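Local coordinates for siderophore enterobactin esterase (Emericella nidulans, PDB 6GUO), which hydrolyses the bacterial xenosiderophore enterobactin at its ester bonds, which is required to release iron inside the fungal cell, at residues R158-H164 / F182-A188; A216-L220 / R270-E275; C110-P116 / W193-S198. All blocks are in the same frame, centred on the assembly; numbering follows the deposited sequence.

Contact 1: residues R158-H164 / F182-A188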
loop_
_atom_site.group_PDB
_atom_site.type_symbol
_atom_site.label_atom_id
_atom_site.label_comp_id
_atom_site.label_asym_id
_atom_site.label_seq_id
_atom_site.Cartn_x
_atom_site.Cartn_y
_atom_site.Cartn_z
ATOM N N ARG A 158 16.813 12.805 7.814
ATOM C CA ARG A 158 16.473 12.964 6.407
ATOM C C ARG A 158 14.983 13.254 6.316
ATOM O O ARG A 158 14.202 12.616 7.009
ATOM C CB ARG A 158 16.810 11.679 5.651
ATOM C CG ARG A 158 16.839 11.833 4.142
ATOM C CD ARG A 158 17.419 10.604 3.456
ATOM N NE ARG A 158 18.888 10.624 3.381
ATOM C CZ ARG A 158 19.738 9.903 4.124
ATOM N NH1 ARG A 158 21.046 10.037 3.921
ATOM N NH2 ARG A 158 19.319 9.056 5.064
ATOM N N THR A 159 14.601 14.222 5.483
ATOM C CA THR A 159 13.191 14.541 5.246
ATOM C C THR A 159 12.834 14.298 3.789
ATOM O O THR A 159 13.647 14.532 2.891
ATOM C CB THR A 159 12.843 15.994 5.620
ATOM O OG1 THR A 159 13.621 16.900 4.830
ATOM C CG2 THR A 159 13.104 16.233 7.099
ATOM N N ALA A 160 11.613 13.822 3.564
ATOM C CA ALA A 160 11.126 13.545 2.222
ATOM C C ALA A 160 9.737 14.129 2.017
ATOM O O ALA A 160 8.957 14.238 2.966
ATOM C CB ALA A 160 11.100 12.049 1.971
ATOM N N LEU A 161 9.453 14.496 0.771
ATOM C CA LEU A 161 8.126 14.919 0.332
ATOM C C LEU A 161 7.643 13.961 -0.751
ATOM O O LEU A 161 8.315 13.794 -1.775
ATOM C CB LEU A 161 8.178 16.336 -0.239
ATOM C CG LEU A 161 6.873 16.917 -0.815
ATOM C CD1 LEU A 161 5.787 17.039 0.247
ATOM C CD2 LEU A 161 7.153 18.263 -1.464
ATOM N N PHE A 162 6.468 13.366 -0.535
ATOM C CA PHE A 162 5.804 12.546 -1.544
ATOM C C PHE A 162 4.488 13.181 -1.952
ATOM O O PHE A 162 3.718 13.614 -1.105
ATOM C CB PHE A 162 5.532 11.137 -1.018
ATOM C CG PHE A 162 4.806 10.250 -1.999
ATOM C CD1 PHE A 162 5.497 9.328 -2.768
ATOM C CD2 PHE A 162 3.422 10.342 -2.159
ATOM C CE1 PHE A 162 4.831 8.512 -3.670
ATOM C CE2 PHE A 162 2.754 9.532 -3.063
ATOM C CZ PHE A 162 3.462 8.618 -3.820
ATOM N N GLY A 163 4.233 13.188 -3.255
ATOM C CA GLY A 163 2.934 13.543 -3.807
ATOM C C GLY A 163 2.662 12.786 -5.098
ATOM O O GLY A 163 3.594 12.430 -5.821
ATOM N N HIS A 164 1.379 12.531 -5.362
ATOM C CA HIS A 164 0.907 11.875 -6.580
ATOM C C HIS A 164 0.007 12.822 -7.378
ATOM O O HIS A 164 -0.779 13.565 -6.791
ATOM C CB HIS A 164 0.141 10.595 -6.237
ATOM C CG HIS A 164 -0.497 9.932 -7.420
ATOM N ND1 HIS A 164 -1.789 10.196 -7.814
ATOM C CD2 HIS A 164 -0.024 9.002 -8.285
ATOM C CE1 HIS A 164 -2.081 9.464 -8.875
ATOM N NE2 HIS A 164 -1.028 8.733 -9.179
ATOM N N PHE A 182 13.238 19.962 1.225
ATOM C CA PHE A 182 13.318 18.553 1.615
ATOM C C PHE A 182 14.591 17.951 1.042
ATOM O O PHE A 182 15.122 18.444 0.047
ATOM C CB PHE A 182 12.096 17.778 1.093
ATOM C CG PHE A 182 10.787 18.296 1.622
ATOM C CD1 PHE A 182 10.235 17.774 2.789
ATOM C CD2 PHE A 182 10.127 19.339 0.980
ATOM C CE1 PHE A 182 9.040 18.272 3.291
ATOM C CE2 PHE A 182 8.933 19.840 1.476
ATOM C CZ PHE A 182 8.391 19.310 2.636
ATOM N N ASP A 183 15.074 16.882 1.664
ATOM C CA ASP A 183 16.251 16.159 1.160
ATOM C C ASP A 183 15.902 15.317 -0.065
ATOM O O ASP A 183 16.694 15.225 -1.014
ATOM C CB ASP A 183 16.834 15.265 2.252
ATOM C CG ASP A 183 17.299 16.052 3.451
ATOM O OD1 ASP A 183 18.164 16.928 3.270
ATOM O OD2 ASP A 183 16.794 15.816 4.570
ATOM N N VAL A 184 14.708 14.726 -0.029
ATOM C CA VAL A 184 14.244 13.772 -1.031
ATOM C C VAL A 184 12.851 14.169 -1.513
ATOM O O VAL A 184 11.985 14.498 -0.707
ATOM C CB VAL A 184 14.190 12.351 -0.439
ATOM C CG1 VAL A 184 13.761 11.334 -1.492
ATOM C CG2 VAL A 184 15.547 11.974 0.142
ATOM N N TYR A 185 12.659 14.137 -2.829
ATOM C CA TYR A 185 11.376 14.435 -3.458
ATOM C C TYR A 185 10.918 13.197 -4.200
ATOM O O TYR A 185 11.671 12.610 -4.975
ATOM C CB TYR A 185 11.504 15.610 -4.419
ATOM C CG TYR A 185 11.999 16.857 -3.733
ATOM C CD1 TYR A 185 11.113 17.848 -3.325
ATOM C CD2 TYR A 185 13.358 17.039 -3.469
ATOM C CE1 TYR A 185 11.565 18.990 -2.684
ATOM C CE2 TYR A 185 13.817 18.176 -2.829
ATOM C CZ TYR A 185 12.914 19.147 -2.438
ATOM O OH TYR A 185 13.368 20.273 -1.798
ATOM N N LEU A 186 9.683 12.800 -3.940
ATOM C CA LEU A 186 9.093 11.620 -4.542
ATOM C C LEU A 186 7.876 12.119 -5.304
ATOM O O LEU A 186 6.839 12.417 -4.714
ATOM C CB LEU A 186 8.729 10.608 -3.455
ATOM C CG LEU A 186 9.869 10.209 -2.514
ATOM C CD1 LEU A 186 9.324 9.439 -1.325
ATOM C CD2 LEU A 186 10.921 9.383 -3.242
ATOM N N ALA A 187 8.044 12.263 -6.616
ATOM C CA ALA A 187 7.012 12.793 -7.499
ATOM C C ALA A 187 6.417 11.642 -8.305
ATOM O O ALA A 187 6.995 11.205 -9.302
ATOM C CB ALA A 187 7.605 13.846 -8.421
ATOM N N ALA A 188 5.258 11.168 -7.864
ATOM C CA ALA A 188 4.584 10.020 -8.470
ATOM C C ALA A 188 3.522 10.496 -9.457
ATOM O O ALA A 188 2.659 11.299 -9.107
ATOM C CB ALA A 188 3.967 9.159 -7.382
#

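Contact 2: residues A216-L220 / R270-E275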
loop_
_atom_site.group_PDB
_atom_site.type_symbol
_atom_site.label_atom_id
_atom_site.label_comp_id
_atom_site.label_asym_id
_atom_site.label_seq_id
_atom_site.Cartn_x
_atom_site.Cartn_y
_atom_site.Cartn_z
ATOM N N ALA A 216 22.409 23.004 -1.946
ATOM C CA ALA A 216 21.321 22.027 -2.004
ATOM C C ALA A 216 21.788 20.830 -2.823
ATOM O O ALA A 216 22.371 21.007 -3.896
ATOM C CB ALA A 216 20.074 22.643 -2.620
ATOM N N HIS A 217 21.537 19.624 -2.311
ATOM C CA HIS A 217 21.926 18.372 -2.974
ATOM C C HIS A 217 20.716 17.440 -3.022
ATOM O O HIS A 217 20.731 16.361 -2.432
ATOM C CB HIS A 217 23.089 17.705 -2.226
ATOM C CG HIS A 217 24.146 18.663 -1.780
ATOM N ND1 HIS A 217 23.998 19.458 -0.664
ATOM C CD2 HIS A 217 25.360 18.961 -2.298
ATOM C CE1 HIS A 217 25.076 20.205 -0.513
ATOM N NE2 HIS A 217 25.920 19.921 -1.489
ATOM N N PRO A 218 19.654 17.860 -3.729
ATOM C CA PRO A 218 18.403 17.110 -3.663
ATOM C C PRO A 218 18.434 15.765 -4.382
ATOM O O PRO A 218 19.244 15.548 -5.286
ATOM C CB PRO A 218 17.403 18.050 -4.339
ATOM C CG PRO A 218 18.228 18.829 -5.294
ATOM C CD PRO A 218 19.539 19.033 -4.613
ATOM N N VAL A 219 17.535 14.886 -3.955
ATOM C CA VAL A 219 17.328 13.575 -4.555
ATOM C C VAL A 219 15.900 13.570 -5.080
ATOM O O VAL A 219 15.002 14.054 -4.395
ATOM C CB VAL A 219 17.531 12.460 -3.509
ATOM C CG1 VAL A 219 17.171 11.093 -4.080
ATOM C CG2 VAL A 219 18.970 12.471 -3.006
ATOM N N LEU A 220 15.701 13.042 -6.290
ATOM C CA LEU A 220 14.362 12.929 -6.895
ATOM C C LEU A 220 14.095 11.506 -7.380
ATOM O O LEU A 220 14.941 10.903 -8.039
ATOM C CB LEU A 220 14.216 13.894 -8.078
ATOM C CG LEU A 220 12.938 13.810 -8.924
ATOM C CD1 LEU A 220 11.695 14.136 -8.106
ATOM C CD2 LEU A 220 13.034 14.721 -10.136
ATOM N N ARG A 270 22.528 18.163 -11.883
ATOM C CA ARG A 270 22.225 19.026 -10.740
ATOM C C ARG A 270 21.646 18.266 -9.542
ATOM O O ARG A 270 21.551 18.829 -8.451
ATOM C CB ARG A 270 21.277 20.163 -11.153
ATOM C CG ARG A 270 21.975 21.353 -11.816
ATOM C CD ARG A 270 21.415 22.672 -11.302
ATOM N NE ARG A 270 21.649 22.814 -9.861
ATOM C CZ ARG A 270 20.941 23.576 -9.021
ATOM N NH1 ARG A 270 19.912 24.314 -9.439
ATOM N NH2 ARG A 270 21.272 23.595 -7.730
ATOM N N LEU A 271 21.260 17.004 -9.738
ATOM C CA LEU A 271 20.743 16.173 -8.654
ATOM C C LEU A 271 21.794 15.185 -8.155
ATOM O O LEU A 271 22.566 14.628 -8.938
ATOM C CB LEU A 271 19.478 15.435 -9.107
ATOM C CG LEU A 271 18.372 16.330 -9.685
ATOM C CD1 LEU A 271 17.175 15.487 -10.073
ATOM C CD2 LEU A 271 17.939 17.424 -8.721
ATOM N N CYS A 272 21.808 14.994 -6.837
ATOM C CA CYS A 272 22.712 14.061 -6.154
ATOM C C CYS A 272 22.396 12.617 -6.534
ATOM O O CYS A 272 23.299 11.804 -6.756
ATOM C CB CYS A 272 22.582 14.244 -4.634
ATOM S SG CYS A 272 23.407 13.002 -3.620
ATOM N N LYS A 273 21.104 12.308 -6.581
ATOM C CA LYS A 273 20.619 11.026 -7.065
ATOM C C LYS A 273 19.281 11.240 -7.757
ATOM O O LYS A 273 18.458 12.038 -7.303
ATOM C CB LYS A 273 20.467 10.024 -5.921
ATOM C CG LYS A 273 20.291 8.598 -6.412
ATOM C CD LYS A 273 19.959 7.624 -5.300
ATOM C CE LYS A 273 19.845 6.217 -5.863
ATOM N NZ LYS A 273 19.482 5.214 -4.828
ATOM N N LEU A 274 19.076 10.515 -8.849
ATOM C CA LEU A 274 17.895 10.662 -9.682
ATOM C C LEU A 274 17.484 9.287 -10.204
ATOM O O LEU A 274 18.325 8.517 -10.649
ATOM C CB LEU A 274 18.204 11.621 -10.828
ATOM C CG LEU A 274 17.165 11.809 -11.930
ATOM C CD1 LEU A 274 15.852 12.340 -11.382
ATOM C CD2 LEU A 274 17.720 12.725 -13.010
ATOM N N GLU A 275 16.191 8.985 -10.131
ATOM C CA GLU A 275 15.668 7.690 -10.545
ATOM C C GLU A 275 14.284 7.885 -11.147
ATOM O O GLU A 275 13.516 8.726 -10.685
ATOM C CB GLU A 275 15.613 6.747 -9.333
ATOM C CG GLU A 275 14.925 5.404 -9.559
ATOM C CD GLU A 275 15.169 4.423 -8.420
ATOM O OE1 GLU A 275 16.337 4.050 -8.181
ATOM O OE2 GLU A 275 14.195 4.017 -7.759
#

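Contact 3: residues C110-P116 / W193-S198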
loop_
_atom_site.group_PDB
_atom_site.type_symbol
_atom_site.label_atom_id
_atom_site.label_comp_id
_atom_site.label_asym_id
_atom_site.label_seq_id
_atom_site.Cartn_x
_atom_site.Cartn_y
_atom_site.Cartn_z
ATOM N N CYS A 110 1.125 31.128 -11.468
ATOM C CA CYS A 110 1.694 31.341 -12.798
ATOM C C CYS A 110 1.240 32.688 -13.339
ATOM O O CYS A 110 0.180 33.191 -12.957
ATOM C CB CYS A 110 1.242 30.232 -13.751
ATOM S SG CYS A 110 1.838 28.576 -13.332
ATOM N N ASP A 111 2.044 33.261 -14.230
ATOM C CA ASP A 111 1.699 34.528 -14.885
ATOM C C ASP A 111 0.480 34.354 -15.793
ATOM O O ASP A 111 -0.375 35.238 -15.860
ATOM C CB ASP A 111 2.890 35.084 -15.685
ATOM C CG ASP A 111 4.073 35.486 -14.799
ATOM O OD1 ASP A 111 5.219 35.448 -15.296
ATOM O OD2 ASP A 111 3.868 35.840 -13.615
ATOM N N HIS A 112 0.405 33.211 -16.478
ATOM C CA HIS A 112 -0.744 32.863 -17.314
ATOM C C HIS A 112 -1.277 31.485 -16.929
ATOM O O HIS A 112 -0.505 30.600 -16.548
ATOM C CB HIS A 112 -0.353 32.900 -18.793
ATOM C CG HIS A 112 0.196 34.222 -19.235
ATOM N ND1 HIS A 112 -0.606 35.250 -19.681
ATOM C CD2 HIS A 112 1.467 34.689 -19.280
ATOM C CE1 HIS A 112 0.148 36.290 -19.991
ATOM N NE2 HIS A 112 1.409 35.976 -19.757
ATOM N N TYR A 113 -2.597 31.324 -17.022
ATOM C CA TYR A 113 -3.283 30.090 -16.641
ATOM C C TYR A 113 -4.174 29.579 -17.775
ATOM O O TYR A 113 -4.938 30.340 -18.365
ATOM C CB TYR A 113 -4.112 30.320 -15.375
ATOM C CG TYR A 113 -4.970 29.141 -14.964
ATOM C CD1 TYR A 113 -6.363 29.218 -15.011
ATOM C CD2 TYR A 113 -4.391 27.945 -14.529
ATOM C CE1 TYR A 113 -7.155 28.141 -14.636
ATOM C CE2 TYR A 113 -5.177 26.864 -14.152
ATOM C CZ TYR A 113 -6.558 26.967 -14.204
ATOM O OH TYR A 113 -7.344 25.900 -13.834
ATOM N N ILE A 114 -4.052 28.284 -18.061
ATOM C CA ILE A 114 -4.864 27.573 -19.044
ATOM C C ILE A 114 -5.562 26.450 -18.274
ATOM O O ILE A 114 -4.881 25.564 -17.759
ATOM C CB ILE A 114 -3.984 26.970 -20.167
ATOM C CG1 ILE A 114 -3.283 28.083 -20.964
ATOM C CG2 ILE A 114 -4.798 26.071 -21.097
ATOM C CD1 ILE A 114 -1.901 28.444 -20.456
ATOM N N PRO A 115 -6.908 26.483 -18.177
ATOM C CA PRO A 115 -7.599 25.446 -17.399
ATOM C C PRO A 115 -7.492 24.033 -17.984
ATOM O O PRO A 115 -7.336 23.887 -19.195
ATOM C CB PRO A 115 -9.062 25.909 -17.401
ATOM C CG PRO A 115 -9.172 26.862 -18.535
ATOM C CD PRO A 115 -7.841 27.533 -18.623
ATOM N N PRO A 116 -7.566 22.997 -17.124
ATOM C CA PRO A 116 -7.622 21.620 -17.619
ATOM C C PRO A 116 -8.889 21.298 -18.412
ATOM O O PRO A 116 -9.919 21.959 -18.254
ATOM C CB PRO A 116 -7.589 20.779 -16.338
ATOM C CG PRO A 116 -6.927 21.646 -15.333
ATOM C CD PRO A 116 -7.375 23.036 -15.660
ATOM N N TRP A 193 1.952 17.858 -17.569
ATOM C CA TRP A 193 1.025 18.501 -18.524
ATOM C C TRP A 193 0.382 19.817 -18.064
ATOM O O TRP A 193 0.071 20.666 -18.899
ATOM C CB TRP A 193 -0.100 17.527 -18.919
ATOM C CG TRP A 193 -0.986 17.115 -17.775
ATOM C CD1 TRP A 193 -0.825 16.028 -16.962
ATOM C CD2 TRP A 193 -2.167 17.785 -17.317
ATOM N NE1 TRP A 193 -1.828 15.981 -16.027
ATOM C CE2 TRP A 193 -2.667 17.046 -16.219
ATOM C CE3 TRP A 193 -2.854 18.935 -17.729
ATOM C CZ2 TRP A 193 -3.825 17.421 -15.527
ATOM C CZ3 TRP A 193 -4.006 19.312 -17.037
ATOM C CH2 TRP A 193 -4.475 18.556 -15.946
ATOM N N TRP A 194 0.168 19.965 -16.756
ATOM C CA TRP A 194 -0.624 21.067 -16.200
ATOM C C TRP A 194 -0.228 22.456 -16.703
ATOM O O TRP A 194 0.950 22.814 -16.716
ATOM C CB TRP A 194 -0.589 21.045 -14.666
ATOM C CG TRP A 194 -1.441 22.114 -14.065
ATOM C CD1 TRP A 194 -2.794 22.090 -13.900
ATOM C CD2 TRP A 194 -0.998 23.380 -13.577
ATOM N NE1 TRP A 194 -3.223 23.263 -13.322
ATOM C CE2 TRP A 194 -2.140 24.072 -13.115
ATOM C CE3 TRP A 194 0.255 23.998 -13.477
ATOM C CZ2 TRP A 194 -2.066 25.355 -12.564
ATOM C CZ3 TRP A 194 0.330 25.274 -12.929
ATOM C CH2 TRP A 194 -0.826 25.935 -12.477
ATOM N N ASN A 195 -1.239 23.221 -17.112
ATOM C CA ASN A 195 -1.071 24.596 -17.563
ATOM C C ASN A 195 -0.009 24.723 -18.657
ATOM O O ASN A 195 0.992 25.426 -18.497
ATOM C CB ASN A 195 -0.743 25.499 -16.366
ATOM C CG ASN A 195 -0.803 26.963 -16.716
ATOM O OD1 ASN A 195 -1.572 27.362 -17.589
ATOM N ND2 ASN A 195 0.015 27.775 -16.045
ATOM N N ASN A 196 -0.231 24.009 -19.760
ATOM C CA ASN A 196 0.697 23.992 -20.896
ATOM C C ASN A 196 2.138 23.694 -20.447
ATOM O O ASN A 196 3.092 24.356 -20.863
ATOM C CB ASN A 196 0.609 25.323 -21.662
ATOM C CG ASN A 196 1.274 25.268 -23.028
ATOM O OD1 ASN A 196 1.420 24.201 -23.625
ATOM N ND2 ASN A 196 1.686 26.427 -23.528
ATOM N N ARG A 197 2.268 22.698 -19.571
ATOM C CA ARG A 197 3.557 22.260 -19.035
ATOM C C ARG A 197 4.396 23.376 -18.407
ATOM O O ARG A 197 5.610 23.440 -18.604
ATOM C CB ARG A 197 4.345 21.513 -20.111
ATOM C CG ARG A 197 3.667 20.231 -20.550
ATOM C CD ARG A 197 4.581 19.424 -21.446
ATOM N NE ARG A 197 4.845 20.147 -22.685
ATOM C CZ ARG A 197 5.876 19.940 -23.502
ATOM N NH1 ARG A 197 6.797 19.009 -23.249
ATOM N NH2 ARG A 197 5.987 20.683 -24.597
ATOM N N SER A 198 3.744 24.226 -17.620
ATOM C CA SER A 198 4.428 25.350 -16.974
ATOM C C SER A 198 5.549 24.919 -16.016
ATOM O O SER A 198 6.499 25.680 -15.824
ATOM C CB SER A 198 3.433 26.263 -16.246
ATOM O OG SER A 198 2.813 25.596 -15.161
HETATM O O HOH W 1 -5.772 23.969 -12.282
HETATM O O HOH W 2 -4.093 23.012 -17.382
#

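Contact 1: residues R158-H164 / F182-A188
Phe182 holds CG anti to its own carbonyl carbon (chi1 -60°), while Leu161 holds CG opposite its backbone N. Together these turns lay the Phe182 ring flat against the Leu161 side chain. The two segments belong to a beta-alpha-beta crossover in the central sheet of an alpha/beta-hydrolase: strand 156-164, helix 166-177 and strand 184-188. Leu161 CB sits 3.7 Å from the centroid of the Phe182 ring and almost on its normal, a CH-pi contact. Leu161 CD2 lies on the same side but beyond the rim, nearest CE2 of Phe182.

The strands run parallel and are joined by regular backbone bonds. Leu161 N gives to Val184 O, and Leu186 N to Leu161 O. Gly163 N then gives to Leu186 O, and Ala188 N to Gly163 O.

Ala160, Phe162 and His164 share one face of the sheet with Val184, Leu186 and Ala188. There the Phe162 ring leans over its neighbour strand. Phe162 CD1 lies 3.5 Å from Leu186 CB, and Phe162 CZ 3.6 Å from Ala188 CB. Helix 288-301 packs over this face, whereas the Phe182 ring meets helix 131-150. The pair ends at Gly163 and His164, where the chain enters a GxSxG sequence, consistent with the nucleophile elbow of this fold.

At the other end, Tyr185 OH reaches back past the start of its strand and receives the Phe182 N-H at 3.0 Å; it also bonds Pro179 O. Thr159 O takes Val184 N and, weakly, Asp183 N. The Asp183 carboxylate is held to strand 156-164 through one oxygen. Asp183 OD2 takes the N-H of Thr159 N at 2.9 Å with a nearly straight bond (164°), using the lone pair anti to OD1, and receives a weak second bond from Thr159 OG1.

Contact 2: residues A216-L220 / R270-E275
Leu220 packs its side chain against Leu271 and Leu274 of the other segment. Leu220 CB lies 3.9 Å from Leu271 CD1 and also faces Leu274 CD1. Leu220 CG meets the same Leu274 CD1 methyl at 4.1 Å. Beyond it the branches part. Leu220 CD2 keeps to Leu274 CD1, at 3.9 Å, and CD1 turns the other way, to Tyr185 O of the strand on the far side. The side chains of Leu220 and Leu274 both have CG anti to the backbone N, and they lie alongside each other, pointing the same way. Leu220 reaches helices 166-177 and 254-268, and Leu274 also packs on the latter.

Leu271 serves two neighbours. While CD1 touches Leu220, Leu271 CD2 meets Pro218 CG at 3.7 Å, its side chain crossing the proline at about a right angle. On the opposite face of the sheet, Val219 CG1 lies beside Lys273 CB, but the extended lysine chain then leads away.

Three backbone bonds join the segments. Cys272 N gives to Pro218 O at 3.0 Å, Leu220 N to Lys273 O, and Glu275 N to Leu220 O. Lys273 N is buried by the contact and has no partner: Pro218 O, already bonded to Cys272 N, is 4.0 Å from Lys273 N. Leu220, by contrast, bonds on both its N and its O. The Glu275 carboxylate forms a salt bridge with Arg221, the next residue of the partner strand.

This is the start of the parallel pairing of strands 219-225 and 273-279 in the alpha/beta-hydrolase sheet, strand 273-279 being the outermost at this side of the sheet within the chain.

Contact 3: residues C110-P116 / W193-S198
The rings of Tyr113 and Trp194 meet at the rim of the tyrosine. Trp194 CZ2 lies near the Tyr113 ring plane, 3.8 Å from Tyr113 CE2, and the two side chains cross at about a right angle. Over one face of Tyr113 lies the backbone N of Pro115, and His128 stacks on the ring. One face of the Trp194 indole carries CB of Asn195. A water oxygen lies in plane at the indole edge, 2.8 Å from Trp194 NE1, whose N-H it accepts. The same water bonds Tyr113 OH, so it links the polar ends of both rings. Trp193 is met at its edge by Pro116, with Pro116 CB 3.8 Å from Trp193 CH2. Cys110 SG approaches Trp194 obliquely, 3.7 Å from Trp194 CZ3, as a sulfur-aromatic contact.

The Asn195 amide bridges two backbone groups of the loop. With CG anti to its backbone N (chi1 -170°), it reaches His112 and Ile114. Asn195 ND2 gives a nearly straight bond to His112 O, 2.9 Å long. His112 O lies close to the plane of the Asn195 amide. Asn195 OD1 receives Ile114 N at 2.7 Å, but the donor stands 36° above the carbonyl plane. A second water accepts Asn195 N-H and gives to Ile114 O.

Asn195, Asn196 and Arg197 have left-handed helical backbone angles, and Ser198 N bonds Trp194 O across them; Arg197 N bonds Trp193 O.

Segment 110-116 includes the beginning of the proline-rich insertion, which narrows the active site so that enterobactin can enter but flat triacetylfusarinine C cannot. The insertion is partly disordered, yet here its near end is held by one amide, two waters and aromatic packing. Asn195 uses both ends of its amide on loop backbone, pairing with a carbonyl and an N-H two residues apart, which probably helps fix the loop's course here.

Overall arrangement
Contacts 1 and 2 lie in one sheet, with centres 11 Å apart. Their inner strands, 184-188 and 219-225, are neighbours, so the four strands run side by side in the order 156-164, 184-188, 219-225, 273-279. Probable hydrogen bonds from Tyr185 N to Val219 O and from Val219 N to Asp183 O join the two contacts directly. Contact 3 stands off the sheet, its centre 23 Å from that of contact 1 and 26 Å from that of contact 2. Along the chain, contact 1 falls between the two segments of contact 3, and contact 2 follows both. Contacts 1 and 2 thus build one side of the hydrolase sheet, from its buried middle to its outermost strand, while contact 3 holds a loop that helps shape the active-site entrance.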